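Local coordinates for mandelate racemase/muconate lactonizing enzyme family protein (Roseovarius nubinhibens ISM, PDB 3U4F) that binds magnesium in an enolase-superfamily barrel and probably acts as a hydro-lyase or racemase of the mandelate racemase/muconate lactonizing enzyme family, at residues A[27-32]-A[381-386]; A[133-138]-A[358-363]; A[309-314]-A[343-348]; A[347-352]-A[369-374]. All blocks are in the same frame, centred on the assembly; numbering follows the deposited sequence.

Interactions 1 and 2 are antiparallel strand pairings, while interactions 3 and 4 join loops. Interaction 1 adds the C-terminal strand to the antiparallel sheet of the N-terminal domain. Interaction 2, its centre about 33 Å away, adds the short strand 360-363 antiparallel to barrel strand 132-139. Both are partly buried and run on backbone hydrogen bonds; interaction 1 adds an aromatic pair and a tyrosine-carboxylate bond, interaction 2 a histidine face and a guanidinium face. Interaction 3 is also partly buried and reaches the ligand pocket, Ala309 touching a bound guanidine; one glutamine side chain carries its polar link. Interaction 4 lies at the surface and mixes two backbone bonds with a carboxylate bond. The last two share Gly347 and Leu348 and touch where Leu313 CG meets Phe349 CE1 at 3.5 Å.

Interaction 1: A[27-32]-A[381-386]; sequences AIETFT and SAYKVS
The C-terminal strand of the chain closes one edge of the four-stranded antiparallel sheet in the N-terminal domain: 382-386 runs against 27-32, the segment axes 4.7 Å apart at 166°. Three hydrogen-bonded pairs, Ile28 with Ser386, Thr30 with Lys384 and Thr32 with Ala382, each exchange two N-H...O bonds. Between them, the non-hydrogen-bonded pairs Glu29-Val385 and Phe31-Tyr383 put their side chains on one face. Tyr383 lies beside Phe31, the two pointing the same way, because its chi1 (172°) turns CG away from the backbone N. Phe31 CE1 comes within 3.4 Å of Tyr383 CD1, the ring planes inclined at 49°. The phenol then reaches Glu29: Tyr383 OH donates to the anti lone pair of Glu29 OE1 at 2.7 Å, with the carboxylate at the ring edge and its plane turned steeply to the ring. Glu29 OE2 forms a salt bridge with Arg40, so both carboxylate oxygens are engaged, while Glu29 CG also packs on Val385 CG2 at 3.6 Å. At the ring edge of Phe31, Ser381 OG lies 3.4 Å from Phe31 CB and bonds to Leu378 O. On the opposite face, Thr30 OG1 and Ala382 O share a water, 2.7 Å from Thr30 OG1, and helix 58-73 covers this side, with His66 bonding to Thr30 OG1 and Ser386 OG. Such a return of the chain end to the N-terminal sheet fits the two-domain enolase-superfamily fold, in which an alpha+beta domain packs against the barrel.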
loop_
_atom_site.group_PDB
_atom_site.type_symbol
_atom_site.label_atom_id
_atom_site.label_comp_id
_atom_site.label_asym_id
_atom_site.label_seq_id
_atom_site.Cartn_x
_atom_site.Cartn_y
_atom_site.Cartn_z
ATOM N N ALA A 27 22.383 -6.386 13.669
ATOM C CA ALA A 27 22.578 -6.365 12.222
ATOM C C ALA A 27 21.395 -7.023 11.523
ATOM O O ALA A 27 20.819 -7.978 12.037
ATOM C CB ALA A 27 23.844 -7.090 11.830
ATOM N N ILE A 28 21.058 -6.495 10.355
ATOM C CA ILE A 28 20.074 -7.114 9.473
ATOM C C ILE A 28 20.737 -7.128 8.094
ATOM O O ILE A 28 21.177 -6.084 7.583
ATOM C CB ILE A 28 18.768 -6.287 9.398
ATOM C CG1 ILE A 28 18.045 -6.268 10.758
ATOM C CG2 ILE A 28 17.873 -6.893 8.314
ATOM C CD1 ILE A 28 16.850 -5.271 10.869
ATOM N N GLU A 29 20.842 -8.322 7.509
ATOM C CA GLU A 29 21.459 -8.509 6.211
ATOM C C GLU A 29 20.470 -9.091 5.220
ATOM O O GLU A 29 19.643 -9.944 5.578
ATOM C CB GLU A 29 22.631 -9.486 6.331
ATOM C CG GLU A 29 23.718 -8.997 7.310
ATOM C CD GLU A 29 24.652 -10.123 7.708
ATOM O OE1 GLU A 29 25.780 -10.201 7.142
ATOM O OE2 GLU A 29 24.221 -10.927 8.563
ATOM N N THR A 30 20.550 -8.647 3.976
ATOM C CA THR A 30 19.688 -9.227 2.935
ATOM C C THR A 30 20.548 -9.818 1.845
ATOM O O THR A 30 21.647 -9.320 1.548
ATOM C CB THR A 30 18.702 -8.189 2.306
ATOM O OG1 THR A 30 19.442 -6.999 1.945
ATOM C CG2 THR A 30 17.583 -7.827 3.286
ATOM N N PHE A 31 20.044 -10.908 1.268
ATOM C CA PHE A 31 20.653 -11.581 0.129
ATOM C C PHE A 31 19.567 -11.841 -0.901
ATOM O O PHE A 31 18.678 -12.690 -0.681
ATOM C CB PHE A 31 21.234 -12.936 0.585
ATOM C CG PHE A 31 22.135 -12.838 1.800
ATOM C CD1 PHE A 31 23.532 -12.890 1.655
ATOM C CD2 PHE A 31 21.606 -12.694 3.071
ATOM C CE1 PHE A 31 24.367 -12.850 2.767
ATOM C CE2 PHE A 31 22.440 -12.629 4.201
ATOM C CZ PHE A 31 23.827 -12.710 4.043
ATOM N N THR A 32 19.631 -11.150 -2.040
ATOM C CA THR A 32 18.469 -11.073 -2.871
ATOM C C THR A 32 18.790 -11.163 -4.342
ATOM O O THR A 32 19.926 -10.885 -4.784
ATOM C CB THR A 32 17.650 -9.774 -2.541
ATOM O OG1 THR A 32 16.318 -9.911 -3.036
ATOM C CG2 THR A 32 18.321 -8.516 -3.156
ATOM N N SER A 381 24.060 -13.975 -4.933
ATOM C CA SER A 381 23.065 -12.954 -4.537
ATOM C C SER A 381 23.646 -11.551 -4.336
ATOM O O SER A 381 24.850 -11.383 -4.169
ATOM C CB SER A 381 22.379 -13.365 -3.240
ATOM O OG SER A 381 23.237 -13.148 -2.119
ATOM N N ALA A 382 22.763 -10.555 -4.351
ATOM C CA ALA A 382 23.127 -9.195 -3.979
ATOM C C ALA A 382 23.001 -9.048 -2.459
ATOM O O ALA A 382 21.962 -9.349 -1.886
ATOM C CB ALA A 382 22.209 -8.209 -4.714
ATOM N N TYR A 383 24.074 -8.608 -1.816
ATOM C CA TYR A 383 24.133 -8.456 -0.388
ATOM C C TYR A 383 24.045 -7.014 0.038
ATOM O O TYR A 383 24.672 -6.123 -0.575
ATOM C CB TYR A 383 25.468 -9.024 0.118
ATOM C CG TYR A 383 25.820 -8.805 1.556
ATOM C CD1 TYR A 383 25.224 -9.563 2.551
ATOM C CD2 TYR A 383 26.814 -7.880 1.932
ATOM C CE1 TYR A 383 25.552 -9.402 3.849
ATOM C CE2 TYR A 383 27.156 -7.707 3.245
ATOM C CZ TYR A 383 26.532 -8.482 4.212
ATOM O OH TYR A 383 26.864 -8.353 5.543
ATOM N N LYS A 384 23.301 -6.801 1.122
ATOM C CA LYS A 384 23.213 -5.491 1.748
ATOM C C LYS A 384 23.108 -5.644 3.253
ATOM O O LYS A 384 22.427 -6.553 3.760
ATOM C CB LYS A 384 21.997 -4.717 1.183
ATOM C CG LYS A 384 22.023 -3.218 1.466
ATOM C CD LYS A 384 20.981 -2.499 0.584
ATOM C CE LYS A 384 21.479 -1.126 0.078
ATOM N NZ LYS A 384 21.663 -0.169 1.179
ATOM N N VAL A 385 23.762 -4.752 3.986
ATOM C CA VAL A 385 23.704 -4.807 5.448
ATOM C C VAL A 385 23.432 -3.458 6.091
ATOM O O VAL A 385 23.901 -2.427 5.611
ATOM C CB VAL A 385 25.008 -5.481 6.038
ATOM C CG1 VAL A 385 26.285 -4.688 5.644
ATOM C CG2 VAL A 385 24.915 -5.650 7.533
ATOM N N SER A 386 22.630 -3.497 7.154
ATOM C CA SER A 386 22.441 -2.383 8.066
ATOM C C SER A 386 22.827 -2.832 9.457
ATOM O O SER A 386 22.444 -3.934 9.895
ATOM C CB SER A 386 20.991 -1.913 8.077
ATOM O OG SER A 386 20.603 -1.415 6.811
HETATM O O HOH W 1 20.200 -7.336 -0.610
#

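Interaction 2: A[133-138]-A[358-363]; sequences TIRAYA and DGHARV
Ile134 and Ala361 exchange two backbone hydrogen bonds, Ile134 N to Ala361 O at 3.0 Å and Ala361 N to Ile134 O at 2.9 Å, and Ala136 N donates a third to Gly359 O. They pair strand 360-363 antiparallel with barrel strand 132-139, which also has parallel neighbours in 165-169 and 332-335. At the non-hydrogen-bonded pair Arg135-His360, the histidine ring is tied back to its own segment: His360 ND1 donates in the ring plane to Asp358 O (3.1 Å, 159°). With CG anti to the carbonyl carbon (chi1 -76°), the ring lies over the Arg135 backbone, and the ND1 bond helps hold its rotation; Arg135 CA sits 3.6 Å from the ring centroid, 12° off the normal, in a CH-pi contact. A leucine in place of His360 would probably leave Asp358 O without this donor and Arg135 CA without the flat ring face it packs on. The Arg135 side chain is extended, and its NE forms a salt bridge with Asp164. Further along, Thr133 CG2 rests over one face of the Arg362 guanidinium, 3.3 Å from NH2 and offset toward the rim. On the reverse side of the sheet, Ile134 CD1 meets Val363 CG2 at 3.9 Å, and both side chains reach helix 313-322. Main-chain bonds thus set the register, with carbons over imidazole and guanidinium faces on one side and apolar packing on the other.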
loop_
_atom_site.group_PDB
_atom_site.type_symbol
_atom_site.label_atom_id
_atom_site.label_comp_id
_atom_site.label_asym_id
_atom_site.label_seq_id
_atom_site.Cartn_x
_atom_site.Cartn_y
_atom_site.Cartn_z
ATOM N N THR A 133 2.248 -33.486 10.512
ATOM C CA THR A 133 1.857 -33.399 9.120
ATOM C C THR A 133 0.712 -32.397 8.929
ATOM O O THR A 133 0.009 -32.047 9.884
ATOM C CB THR A 133 1.351 -34.756 8.607
ATOM O OG1 THR A 133 0.301 -35.167 9.473
ATOM C CG2 THR A 133 2.488 -35.822 8.639
ATOM N N ILE A 134 0.545 -31.978 7.672
ATOM C CA ILE A 134 -0.507 -31.049 7.237
ATOM C C ILE A 134 -1.013 -31.541 5.899
ATOM O O ILE A 134 -0.236 -31.735 4.943
ATOM C CB ILE A 134 0.043 -29.594 7.011
ATOM C CG1 ILE A 134 0.771 -29.065 8.230
ATOM C CG2 ILE A 134 -1.108 -28.604 6.733
ATOM C CD1 ILE A 134 2.265 -29.253 8.171
ATOM N N ARG A 135 -2.330 -31.676 5.798
ATOM C CA ARG A 135 -2.962 -32.014 4.540
ATOM C C ARG A 135 -2.657 -30.936 3.535
ATOM O O ARG A 135 -2.773 -29.755 3.864
ATOM C CB ARG A 135 -4.484 -32.060 4.715
ATOM C CG ARG A 135 -5.231 -32.485 3.440
ATOM C CD ARG A 135 -6.723 -32.548 3.723
ATOM N NE ARG A 135 -7.486 -32.935 2.540
ATOM C CZ ARG A 135 -8.803 -32.754 2.415
ATOM N NH1 ARG A 135 -9.486 -32.145 3.372
ATOM N NH2 ARG A 135 -9.421 -33.141 1.310
ATOM N N ALA A 136 -2.298 -31.326 2.314
ATOM C CA ALA A 136 -2.012 -30.307 1.284
ATOM C C ALA A 136 -3.046 -30.377 0.167
ATOM O O ALA A 136 -3.566 -31.461 -0.140
ATOM C CB ALA A 136 -0.629 -30.507 0.715
ATOM N N TYR A 137 -3.356 -29.236 -0.451
ATOM C CA TYR A 137 -4.065 -29.290 -1.722
ATOM C C TYR A 137 -3.146 -28.899 -2.873
ATOM O O TYR A 137 -2.342 -27.971 -2.741
ATOM C CB TYR A 137 -5.363 -28.466 -1.698
ATOM C CG TYR A 137 -5.265 -26.937 -1.682
ATOM C CD1 TYR A 137 -5.226 -26.215 -2.872
ATOM C CD2 TYR A 137 -5.339 -26.231 -0.474
ATOM C CE1 TYR A 137 -5.186 -24.795 -2.861
ATOM C CE2 TYR A 137 -5.328 -24.840 -0.431
ATOM C CZ TYR A 137 -5.260 -24.121 -1.636
ATOM O OH TYR A 137 -5.258 -22.735 -1.611
ATOM N N ALA A 138 -3.272 -29.623 -3.987
ATOM C CA ALA A 138 -2.547 -29.359 -5.225
ATOM C C ALA A 138 -3.115 -28.104 -5.888
ATOM O O ALA A 138 -4.277 -28.063 -6.257
ATOM C CB ALA A 138 -2.655 -30.549 -6.161
ATOM N N ASP A 358 1.200 -39.269 0.736
ATOM C CA ASP A 358 -0.213 -39.514 1.045
ATOM C C ASP A 358 -0.924 -38.166 1.168
ATOM O O ASP A 358 -1.744 -37.968 2.056
ATOM C CB ASP A 358 -0.367 -40.345 2.333
ATOM C CG ASP A 358 0.246 -41.751 2.206
ATOM O OD1 ASP A 358 0.685 -42.314 3.225
ATOM O OD2 ASP A 358 0.287 -42.283 1.083
ATOM N N GLY A 359 -0.555 -37.238 0.283
ATOM C CA GLY A 359 -1.201 -35.914 0.206
ATOM C C GLY A 359 -0.925 -34.992 1.382
ATOM O O GLY A 359 -1.605 -33.977 1.526
ATOM N N HIS A 360 0.041 -35.354 2.238
ATOM C CA HIS A 360 0.448 -34.516 3.376
ATOM C C HIS A 360 1.899 -34.046 3.291
ATOM O O HIS A 360 2.769 -34.773 2.805
ATOM C CB HIS A 360 0.270 -35.249 4.709
ATOM C CG HIS A 360 -1.154 -35.343 5.169
ATOM N ND1 HIS A 360 -2.139 -35.953 4.421
ATOM C CD2 HIS A 360 -1.753 -34.914 6.300
ATOM C CE1 HIS A 360 -3.289 -35.884 5.066
ATOM N NE2 HIS A 360 -3.081 -35.263 6.213
ATOM N N ALA A 361 2.143 -32.830 3.805
ATOM C CA ALA A 361 3.489 -32.254 3.936
ATOM C C ALA A 361 3.856 -32.484 5.392
ATOM O O ALA A 361 2.995 -32.817 6.192
ATOM C CB ALA A 361 3.451 -30.734 3.652
ATOM N N ARG A 362 5.113 -32.276 5.760
ATOM C CA ARG A 362 5.498 -32.525 7.154
ATOM C C ARG A 362 6.501 -31.517 7.686
ATOM O O ARG A 362 7.514 -31.188 7.016
ATOM C CB ARG A 362 5.992 -33.974 7.342
ATOM C CG ARG A 362 6.633 -34.262 8.740
ATOM C CD ARG A 362 7.338 -35.652 8.748
ATOM N NE ARG A 362 6.387 -36.740 8.461
ATOM C CZ ARG A 362 5.537 -37.270 9.344
ATOM N NH1 ARG A 362 5.476 -36.823 10.602
ATOM N NH2 ARG A 362 4.740 -38.272 8.973
ATOM N N VAL A 363 6.177 -30.989 8.859
ATOM C CA VAL A 363 7.090 -30.169 9.620
ATOM C C VAL A 363 7.838 -31.095 10.592
ATOM O O VAL A 363 7.207 -31.790 11.395
ATOM C CB VAL A 363 6.325 -29.064 10.369
ATOM C CG1 VAL A 363 7.223 -28.354 11.421
ATOM C CG2 VAL A 363 5.746 -28.071 9.354
#

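Interaction 3: A[309-314]-A[343-348]; sequences ANLSLV and PWQDGL
An Asx turn at Asn310 leads into the N-cap of helix 313-322, and the loop 343-348, with its type II turn from Gln345 to Leu348, leans against it. One hydrogen bond joins the segments: Leu311 N donates to Gln345 OE1 at 3.0 Å, approaching from above the amide plane, 43° out of it. Within 309-314, Asn310 OD1 is gripped twice in its carbonyl plane, by Ser312 OG at 2.7 Å and by Ser312 N at 3.0 Å. Ser312 OG also bonds to Gln52 NE2 and accepts a weak capping bond from Val314 N, while Asn310 ND2 is held by Thr55 and Tyr56. Replacing Asn310 by an alanine is likely to leave Ser312 N and OG without their shared acceptor, and Thr55 and Tyr56 without the amide nitrogen. Packing falls mainly to Trp344 and Gln345, whose CB lies 3.5 Å above the indole plane. Trp344 brings its six-membered-ring edge to Asn310, whose amide stands almost perpendicular to the indole (83°), and Phe35 stacks on the indole. The Gln345 chain crosses Leu311 obliquely. The Asn310 side chain is about 9 Å from a bound guanidine. Across the two segments, the indole is approached most nearly by Asn310 CG, 3.6 Å from Trp344 CH2 and in the ring plane.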
loop_
_atom_site.group_PDB
_atom_site.type_symbol
_atom_site.label_atom_id
_atom_site.label_comp_id
_atom_site.label_asym_id
_atom_site.label_seq_id
_atom_site.Cartn_x
_atom_site.Cartn_y
_atom_site.Cartn_z
ATOM N N ALA A 309 1.787 -19.367 -2.664
ATOM C CA ALA A 309 1.671 -19.676 -4.076
ATOM C C ALA A 309 2.971 -20.039 -4.821
ATOM O O ALA A 309 3.000 -20.092 -6.053
ATOM C CB ALA A 309 0.941 -18.566 -4.775
ATOM N N ASN A 310 4.049 -20.254 -4.082
ATOM C CA ASN A 310 5.224 -20.856 -4.685
ATOM C C ASN A 310 5.989 -21.580 -3.595
ATOM O O ASN A 310 5.609 -21.516 -2.413
ATOM C CB ASN A 310 6.110 -19.825 -5.351
ATOM C CG ASN A 310 6.472 -18.720 -4.430
ATOM O OD1 ASN A 310 7.158 -18.919 -3.433
ATOM N ND2 ASN A 310 6.000 -17.521 -4.751
ATOM N N LEU A 311 7.052 -22.256 -4.014
ATOM C CA LEU A 311 7.861 -23.050 -3.090
ATOM C C LEU A 311 9.152 -22.361 -2.674
ATOM O O LEU A 311 10.200 -23.020 -2.462
ATOM C CB LEU A 311 8.129 -24.452 -3.659
ATOM C CG LEU A 311 6.853 -25.266 -3.906
ATOM C CD1 LEU A 311 7.125 -26.642 -4.616
ATOM C CD2 LEU A 311 6.007 -25.363 -2.611
ATOM N N SER A 312 9.088 -21.030 -2.566
ATOM C CA SER A 312 10.019 -20.312 -1.694
ATOM C C SER A 312 9.658 -20.721 -0.257
ATOM O O SER A 312 8.883 -21.663 -0.064
ATOM C CB SER A 312 9.894 -18.784 -1.840
ATOM O OG SER A 312 8.677 -18.306 -1.292
ATOM N N LEU A 313 10.173 -20.025 0.750
ATOM C CA LEU A 313 9.856 -20.410 2.157
ATOM C C LEU A 313 8.418 -20.112 2.614
ATOM O O LEU A 313 7.993 -20.576 3.674
ATOM C CB LEU A 313 10.862 -19.811 3.156
ATOM C CG LEU A 313 12.297 -20.352 3.036
ATOM C CD1 LEU A 313 13.161 -19.624 4.015
ATOM C CD2 LEU A 313 12.277 -21.845 3.350
ATOM N N VAL A 314 7.666 -19.354 1.818
ATOM C CA VAL A 314 6.301 -19.022 2.197
ATOM C C VAL A 314 5.476 -20.277 2.487
ATOM O O VAL A 314 4.709 -20.297 3.440
ATOM C CB VAL A 314 5.611 -18.085 1.148
ATOM C CG1 VAL A 314 5.350 -18.843 -0.169
ATOM C CG2 VAL A 314 4.335 -17.481 1.726
ATOM N N PRO A 343 11.340 -20.666 -12.614
ATOM C CA PRO A 343 12.734 -21.097 -12.821
ATOM C C PRO A 343 13.651 -20.685 -11.656
ATOM O O PRO A 343 14.582 -21.419 -11.297
ATOM C CB PRO A 343 13.154 -20.372 -14.117
ATOM C CG PRO A 343 11.875 -19.741 -14.687
ATOM C CD PRO A 343 10.964 -19.549 -13.508
ATOM N N TRP A 344 13.369 -19.519 -11.075
ATOM C CA TRP A 344 14.137 -18.984 -9.960
ATOM C C TRP A 344 14.016 -19.820 -8.687
ATOM O O TRP A 344 14.788 -19.612 -7.748
ATOM C CB TRP A 344 13.675 -17.559 -9.648
ATOM C CG TRP A 344 12.187 -17.449 -9.425
ATOM C CD1 TRP A 344 11.240 -17.112 -10.355
ATOM C CD2 TRP A 344 11.477 -17.699 -8.204
ATOM N NE1 TRP A 344 9.991 -17.128 -9.782
ATOM C CE2 TRP A 344 10.105 -17.483 -8.466
ATOM C CE3 TRP A 344 11.870 -18.060 -6.911
ATOM C CZ2 TRP A 344 9.117 -17.630 -7.484
ATOM C CZ3 TRP A 344 10.880 -18.216 -5.926
ATOM C CH2 TRP A 344 9.518 -18.007 -6.235
ATOM N N GLN A 345 13.042 -20.734 -8.619
ATOM C CA GLN A 345 12.837 -21.440 -7.354
ATOM C C GLN A 345 13.714 -22.705 -7.217
ATOM O O GLN A 345 13.802 -23.287 -6.126
ATOM C CB GLN A 345 11.324 -21.645 -7.028
ATOM C CG GLN A 345 10.750 -23.018 -7.307
ATOM C CD GLN A 345 9.250 -23.121 -7.053
ATOM O OE1 GLN A 345 8.599 -22.196 -6.528
ATOM N NE2 GLN A 345 8.689 -24.260 -7.419
ATOM N N ASP A 346 14.364 -23.086 -8.322
ATOM C CA ASP A 346 15.383 -24.148 -8.373
ATOM C C ASP A 346 16.633 -23.754 -7.586
ATOM O O ASP A 346 17.202 -22.686 -7.813
ATOM C CB ASP A 346 15.785 -24.443 -9.838
ATOM C CG ASP A 346 16.866 -25.539 -9.961
ATOM O OD1 ASP A 346 16.550 -26.718 -9.642
ATOM O OD2 ASP A 346 18.019 -25.222 -10.385
ATOM N N GLY A 347 17.062 -24.618 -6.668
ATOM C CA GLY A 347 18.373 -24.433 -6.038
ATOM C C GLY A 347 18.456 -23.365 -4.953
ATOM O O GLY A 347 19.544 -22.826 -4.712
ATOM N N LEU A 348 17.326 -23.071 -4.287
ATOM C CA LEU A 348 17.302 -22.110 -3.183
ATOM C C LEU A 348 17.795 -22.693 -1.854
ATOM O O LEU A 348 18.375 -21.983 -1.038
ATOM C CB LEU A 348 15.873 -21.564 -2.967
ATOM C CG LEU A 348 15.199 -20.803 -4.113
ATOM C CD1 LEU A 348 13.770 -20.446 -3.690
ATOM C CD2 LEU A 348 16.036 -19.511 -4.406
#

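Interaction 4: A[347-352]-A[369-374]; sequences GLFVED and WGVEIC
This surface contact joins two irregular loops that flank strand 360-363 in the barrel domain; 369-374 runs on into helix 375-380, with Cys374 at its N-cap. A single backbone bridge, Phe349 with Ile373, sets the pairing: Cys374 N donates to Leu348 O (2.8 Å, 179°), and Val350 N to Glu372 O at 3.0 Å. Beyond it the Glu351 carboxylate takes over. Bent at chi2 (83°), its chain swings back so that OE1 accepts from Glu372 N at 2.8 Å on its syn side, extending the backbone pattern with a side-chain acceptor. Inward, Phe349 CD1 touches Val371 CG1 at 3.6 Å, while Ile373 CD1 lies in the ring plane at the edge; Leu348 CB covers one face of this ring. Val371 also touches Leu313 and Leu316 of helix 313-322. Toward solvent, Val350 CG2 lies 3.6 Å from Glu372 CD, against its extended chain. A water donates to both Glu351 OE2 and Glu372 OE1, the latter at 2.6 Å. Glu351 OE2 and Glu372 OE1 stand 4.9 Å apart; if both carboxylates are charged, the shared water probably eases their repulsion, and the Glu372 N-H would favour the Glu351 charge.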
loop_
_atom_site.group_PDB
_atom_site.type_symbol
_atom_site.label_atom_id
_atom_site.label_comp_id
_atom_site.label_asym_id
_atom_site.label_seq_id
_atom_site.Cartn_x
_atom_site.Cartn_y
_atom_site.Cartn_z
ATOM N N GLY A 347 17.062 -24.618 -6.668
ATOM C CA GLY A 347 18.373 -24.433 -6.038
ATOM C C GLY A 347 18.456 -23.365 -4.953
ATOM O O GLY A 347 19.544 -22.826 -4.712
ATOM N N LEU A 348 17.326 -23.071 -4.287
ATOM C CA LEU A 348 17.302 -22.110 -3.183
ATOM C C LEU A 348 17.795 -22.693 -1.854
ATOM O O LEU A 348 18.375 -21.983 -1.038
ATOM C CB LEU A 348 15.873 -21.564 -2.967
ATOM C CG LEU A 348 15.199 -20.803 -4.113
ATOM C CD1 LEU A 348 13.770 -20.446 -3.690
ATOM C CD2 LEU A 348 16.036 -19.511 -4.406
ATOM N N PHE A 349 17.574 -23.983 -1.638
ATOM C CA PHE A 349 17.757 -24.551 -0.305
ATOM C C PHE A 349 18.605 -25.821 -0.327
ATOM O O PHE A 349 18.587 -26.563 -1.294
ATOM C CB PHE A 349 16.406 -24.884 0.349
ATOM C CG PHE A 349 15.361 -23.800 0.216
ATOM C CD1 PHE A 349 15.550 -22.550 0.805
ATOM C CD2 PHE A 349 14.181 -24.041 -0.482
ATOM C CE1 PHE A 349 14.569 -21.563 0.681
ATOM C CE2 PHE A 349 13.198 -23.049 -0.608
ATOM C CZ PHE A 349 13.397 -21.820 -0.035
ATOM N N VAL A 350 19.305 -26.067 0.769
ATOM C CA VAL A 350 20.111 -27.269 0.919
ATOM C C VAL A 350 19.178 -28.485 1.025
ATOM O O VAL A 350 19.314 -29.449 0.270
ATOM C CB VAL A 350 21.017 -27.175 2.180
ATOM C CG1 VAL A 350 21.834 -28.431 2.351
ATOM C CG2 VAL A 350 22.000 -25.942 2.087
ATOM N N GLU A 351 18.240 -28.415 1.960
ATOM C CA GLU A 351 17.222 -29.459 2.156
ATOM C C GLU A 351 16.025 -29.260 1.213
ATOM O O GLU A 351 15.815 -28.181 0.638
ATOM C CB GLU A 351 16.681 -29.405 3.589
ATOM C CG GLU A 351 17.711 -29.433 4.716
ATOM C CD GLU A 351 18.349 -28.057 5.061
ATOM O OE1 GLU A 351 18.091 -27.037 4.375
ATOM O OE2 GLU A 351 19.106 -28.017 6.044
ATOM N N ASP A 352 15.179 -30.274 1.120
ATOM C CA ASP A 352 13.915 -30.133 0.418
ATOM C C ASP A 352 12.822 -30.381 1.452
ATOM O O ASP A 352 12.596 -31.536 1.880
ATOM C CB ASP A 352 13.860 -31.137 -0.739
ATOM C CG ASP A 352 12.534 -31.121 -1.492
ATOM O OD1 ASP A 352 11.638 -30.320 -1.134
ATOM O OD2 ASP A 352 12.404 -31.948 -2.430
ATOM N N TRP A 369 13.091 -22.698 11.317
ATOM C CA TRP A 369 12.450 -23.191 10.106
ATOM C C TRP A 369 13.060 -24.510 9.626
ATOM O O TRP A 369 12.478 -25.194 8.795
ATOM C CB TRP A 369 12.542 -22.150 8.970
ATOM C CG TRP A 369 11.975 -20.813 9.335
ATOM C CD1 TRP A 369 12.627 -19.611 9.307
ATOM C CD2 TRP A 369 10.651 -20.540 9.785
ATOM N NE1 TRP A 369 11.792 -18.599 9.732
ATOM C CE2 TRP A 369 10.565 -19.137 10.017
ATOM C CE3 TRP A 369 9.517 -21.336 10.005
ATOM C CZ2 TRP A 369 9.392 -18.516 10.472
ATOM C CZ3 TRP A 369 8.340 -20.717 10.458
ATOM C CH2 TRP A 369 8.287 -19.319 10.673
ATOM N N GLY A 370 14.238 -24.865 10.130
ATOM C CA GLY A 370 14.858 -26.144 9.769
ATOM C C GLY A 370 15.383 -26.190 8.338
ATOM O O GLY A 370 15.474 -27.273 7.754
ATOM N N VAL A 371 15.699 -25.035 7.754
ATOM C CA VAL A 371 16.207 -24.988 6.378
ATOM C C VAL A 371 17.439 -24.063 6.283
ATOM O O VAL A 371 17.525 -23.038 6.968
ATOM C CB VAL A 371 15.072 -24.584 5.343
ATOM C CG1 VAL A 371 15.633 -24.187 3.972
ATOM C CG2 VAL A 371 14.082 -25.748 5.142
ATOM N N GLU A 372 18.396 -24.450 5.450
ATOM C CA GLU A 372 19.585 -23.608 5.203
ATOM C C GLU A 372 19.514 -23.123 3.769
ATOM O O GLU A 372 19.180 -23.884 2.885
ATOM C CB GLU A 372 20.885 -24.403 5.430
ATOM C CG GLU A 372 22.159 -23.615 5.036
ATOM C CD GLU A 372 23.427 -24.486 5.042
ATOM O OE1 GLU A 372 23.354 -25.663 5.481
ATOM O OE2 GLU A 372 24.483 -24.000 4.561
ATOM N N ILE A 373 19.774 -21.839 3.529
ATOM C CA ILE A 373 19.815 -21.344 2.168
ATOM C C ILE A 373 21.038 -21.916 1.464
ATOM O O ILE A 373 22.093 -22.026 2.067
ATOM C CB ILE A 373 19.853 -19.786 2.147
ATOM C CG1 ILE A 373 18.791 -19.245 3.116
ATOM C CG2 ILE A 373 19.708 -19.278 0.704
ATOM C CD1 ILE A 373 17.313 -19.640 2.719
ATOM N N CYS A 374 20.886 -22.308 0.205
ATOM C CA CYS A 374 21.965 -22.919 -0.556
ATOM C C CYS A 374 23.177 -21.977 -0.617
ATOM O O CYS A 374 23.011 -20.828 -0.998
ATOM C CB CYS A 374 21.472 -23.206 -1.963
ATOM S SG CYS A 374 22.756 -23.843 -3.050
HETATM O O HOH W 2 21.812 -27.688 6.094
#